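Local coordinates for protein eEF1A lysine and N-terminal methyltransferase (Homo sapiens, PDB 5WCJ) that uses its N-terminal domain to dimethylate a lysine of translation elongation factor eEF1A and its C-terminal domain, the one in this chain, to methylate the factor's N-terminal glycine, at residues S135-A140 and F160-V165. Residues are numbered along the deposited sequence; the frame is centred on the assembly and turned at random.
Sequences SCPPPA and FILNLV
Cys136 and Val165 meet through both backbone and side chain where the loop 135-140, by way of Cys136 and Pro137, meets the C-terminal end of strand 158-164. Val165 N donates to Cys136 O (2.8 Å) in a nearly straight bond, 172° at the hydrogen. The same oxygen also receives a CA-H...O contact from Leu164 CA at 3.4 Å, so Leu164, the last strand residue, and Val165, just after it, converge on one acceptor. Beside this bond the side chains touch, Cys136 CB lying 3.9 Å from Val165 CB. With SG trans to its own backbone nitrogen (chi1 -174°), the cysteine sulfur reaches along the strand and comes within 3.6 Å of Asn163 ND2.

Pro137 follows a cis peptide bond and brings its ring against the leucines of the strand, which emerge on the same side of it. CG of the proline is 3.8 Å from Leu162 CD1, the two side chains crossing at about a right angle, while its CD packs 4.0 Å from Leu164 CD1. Farther out, water 1 bridges the two backbones: it accepts from Ser135 N and donates to Val165 O (2.7 Å). The Asn163 amide, by contrast, is held by residues beyond the contact: Asp124 accepts from ND2 and Asn196 donates to OD1, which fixes the amide's rotation close to the bound S-adenosyl-L-homocysteine, about 6 Å from the asparagine side chain.

In this Rossmann-like methyltransferase domain, strand 158-164 lies between strand 118-123, parallel to it, and antiparallel strand 197-202. The loop carrying Cys136 and Pro137 belongs to the crossover from 118-123 through helix 144-152, and touches down on the end of the very strand to which that connection leads.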
ATOM      1  N   SER A 135      15.962  -5.644  -5.900  1.00 30.73           N
ATOM      2  CA  SER A 135      15.715  -5.756  -4.460  1.00 31.14           C
ATOM      3  C   SER A 135      14.469  -4.991  -3.976  1.00 28.50           C
ATOM      4  O   SER A 135      14.056  -5.183  -2.831  1.00 27.89           O
ATOM      5  CB  SER A 135      16.949  -5.278  -3.676  1.00 34.07           C
ATOM      6  OG  SER A 135      17.268  -3.961  -4.048  1.00 36.78           O
ATOM      7  N   CYS A 136      13.898  -4.145  -4.847  1.00 27.50           N
ATOM      8  CA  CYS A 136      12.744  -3.308  -4.516  1.00 27.87           C
ATOM      9  C   CYS A 136      11.641  -3.472  -5.567  1.00 25.58           C
ATOM     10  O   CYS A 136      11.626  -2.768  -6.579  1.00 26.60           O
ATOM     11  CB  CYS A 136      13.202  -1.863  -4.409  1.00 31.38           C
ATOM     12  SG  CYS A 136      11.898  -0.749  -3.845  1.00 33.05           S
ATOM     13  N   PRO A 137      10.726  -4.417  -5.396  1.00 25.40           N
ATOM     14  CA  PRO A 137      10.752  -5.465  -4.372  1.00 25.08           C
ATOM     15  C   PRO A 137      11.650  -6.624  -4.809  1.00 25.21           C
ATOM     16  O   PRO A 137      12.025  -6.700  -5.985  1.00 24.36           O
ATOM     17  CB  PRO A 137       9.313  -5.945  -4.376  1.00 25.14           C
ATOM     18  CG  PRO A 137       8.905  -5.824  -5.805  1.00 25.87           C
ATOM     19  CD  PRO A 137       9.619  -4.623  -6.351  1.00 25.78           C
ATOM     20  N   PRO A 138      11.943  -7.545  -3.888  1.00 26.37           N
ATOM     21  CA  PRO A 138      12.510  -8.828  -4.317  1.00 28.35           C
ATOM     22  C   PRO A 138      11.643  -9.481  -5.412  1.00 27.12           C
ATOM     23  O   PRO A 138      10.411  -9.375  -5.379  1.00 25.72           O
ATOM     24  CB  PRO A 138      12.509  -9.651  -3.016  1.00 29.84           C
ATOM     25  CG  PRO A 138      12.537  -8.623  -1.928  1.00 28.98           C
ATOM     26  CD  PRO A 138      11.696  -7.504  -2.441  1.00 27.34           C
ATOM     27  N   PRO A 139      12.262 -10.154  -6.397  1.00 28.21           N
ATOM     28  CA  PRO A 139      11.508 -10.601  -7.580  1.00 26.66           C
ATOM     29  C   PRO A 139      10.356 -11.557  -7.297  1.00 25.52           C
ATOM     30  O   PRO A 139       9.383 -11.579  -8.045  1.00 23.61           O
ATOM     31  CB  PRO A 139      12.579 -11.289  -8.460  1.00 30.68           C
ATOM     32  CG  PRO A 139      13.787 -11.412  -7.641  1.00 30.99           C
ATOM     33  CD  PRO A 139      13.709 -10.434  -6.518  1.00 29.27           C
ATOM     34  N   ALA A 140      10.441 -12.324  -6.208  1.00 24.79           N
ATOM     35  CA  ALA A 140       9.352 -13.242  -5.867  1.00 25.05           C
ATOM     36  C   ALA A 140       8.012 -12.537  -5.662  1.00 24.52           C
ATOM     37  O   ALA A 140       6.974 -13.140  -5.892  1.00 24.64           O
ATOM     38  CB  ALA A 140       9.702 -14.078  -4.644  1.00 26.70           C
ATOM     39  N   PHE A 160      -3.705  -2.234  -6.192  1.00 21.08           N
ATOM     40  CA  PHE A 160      -2.433  -2.816  -5.758  1.00 23.50           C
ATOM     41  C   PHE A 160      -1.346  -1.817  -6.174  1.00 21.80           C
ATOM     42  O   PHE A 160      -1.262  -1.475  -7.349  1.00 22.64           O
ATOM     43  CB  PHE A 160      -2.280  -4.173  -6.460  1.00 23.39           C
ATOM     44  CG  PHE A 160      -0.944  -4.817  -6.320  1.00 24.22           C
ATOM     45  CD1 PHE A 160      -0.285  -4.882  -5.106  1.00 25.00           C
ATOM     46  CD2 PHE A 160      -0.387  -5.461  -7.417  1.00 26.10           C
ATOM     47  CE1 PHE A 160       0.964  -5.501  -4.995  1.00 26.14           C
ATOM     48  CE2 PHE A 160       0.846  -6.089  -7.325  1.00 27.41           C
ATOM     49  CZ  PHE A 160       1.523  -6.125  -6.104  1.00 27.69           C
ATOM     50  N   ILE A 161      -0.581  -1.313  -5.206  1.00 21.29           N
ATOM     51  CA  ILE A 161       0.348  -0.212  -5.409  1.00 21.56           C
ATOM     52  C   ILE A 161       1.724  -0.724  -5.070  1.00 21.69           C
ATOM     53  O   ILE A 161       1.932  -1.220  -3.946  1.00 21.24           O
ATOM     54  CB  ILE A 161      -0.012   0.997  -4.538  1.00 22.39           C
ATOM     55  CG1 ILE A 161      -1.484   1.408  -4.771  1.00 23.34           C
ATOM     56  CG2 ILE A 161       0.991   2.121  -4.742  1.00 22.96           C
ATOM     57  CD1 ILE A 161      -2.000   2.498  -3.847  1.00 23.44           C
ATOM     58  N   LEU A 162       2.662  -0.573  -6.004  1.00 22.16           N
ATOM     59  CA  LEU A 162       3.995  -1.140  -5.883  0.64 23.85           C
ATOM     60  C   LEU A 162       5.066  -0.059  -6.067  1.00 22.92           C
ATOM     61  O   LEU A 162       5.008   0.668  -7.050  1.00 24.10           O
ATOM     62  CB  LEU A 162       4.149  -2.173  -7.007  0.64 25.83           C
ATOM     63  CG  LEU A 162       5.484  -2.857  -7.228  0.64 27.29           C
ATOM     64  CD1 LEU A 162       5.759  -3.783  -6.053  0.64 28.28           C
ATOM     65  CD2 LEU A 162       5.475  -3.615  -8.536  0.64 28.19           C
ATOM     66  N   ASN A 163       6.031  -0.009  -5.159  1.00 22.08           N
ATOM     67  CA  ASN A 163       7.224   0.809  -5.297  1.00 22.70           C
ATOM     68  C   ASN A 163       8.235  -0.084  -6.011  1.00 24.20           C
ATOM     69  O   ASN A 163       8.625  -1.113  -5.458  1.00 24.68           O
ATOM     70  CB  ASN A 163       7.726   1.229  -3.926  1.00 23.09           C
ATOM     71  CG  ASN A 163       9.043   1.997  -3.967  1.00 27.33           C
ATOM     72  OD1 ASN A 163       9.389   2.598  -4.967  1.00 28.65           O
ATOM     73  ND2 ASN A 163       9.778   1.984  -2.840  1.00 31.50           N
ATOM     74  N   LEU A 164       8.659   0.309  -7.223  1.00 24.16           N
ATOM     75  CA  LEU A 164       9.593  -0.489  -8.066  1.00 25.52           C
ATOM     76  C   LEU A 164      10.891   0.264  -8.361  1.00 25.77           C
ATOM     77  O   LEU A 164      10.863   1.416  -8.814  1.00 25.63           O
ATOM     78  CB  LEU A 164       8.923  -0.838  -9.381  1.00 27.33           C
ATOM     79  CG  LEU A 164       9.699  -1.619 -10.463  1.00 28.62           C
ATOM     80  CD1 LEU A 164       9.872  -3.056 -10.001  1.00 28.77           C
ATOM     81  CD2 LEU A 164       8.928  -1.584 -11.763  1.00 30.57           C
ATOM     82  N   VAL A 165      12.014  -0.382  -8.081  1.00 25.13           N
ATOM     83  CA  VAL A 165      13.324   0.076  -8.562  1.00 27.52           C
ATOM     84  C   VAL A 165      13.883  -1.071  -9.373  1.00 28.87           C
ATOM     85  O   VAL A 165      14.161  -2.125  -8.819  1.00 27.47           O
ATOM     86  CB  VAL A 165      14.281   0.416  -7.437  1.00 28.94           C
ATOM     87  CG1 VAL A 165      15.674   0.742  -8.013  1.00 33.08           C
ATOM     88  CG2 VAL A 165      13.745   1.593  -6.606  1.00 30.39           C
TER
HETATM   89  O   HOH W   1      15.837  -3.109  -6.935  1.00 33.58           O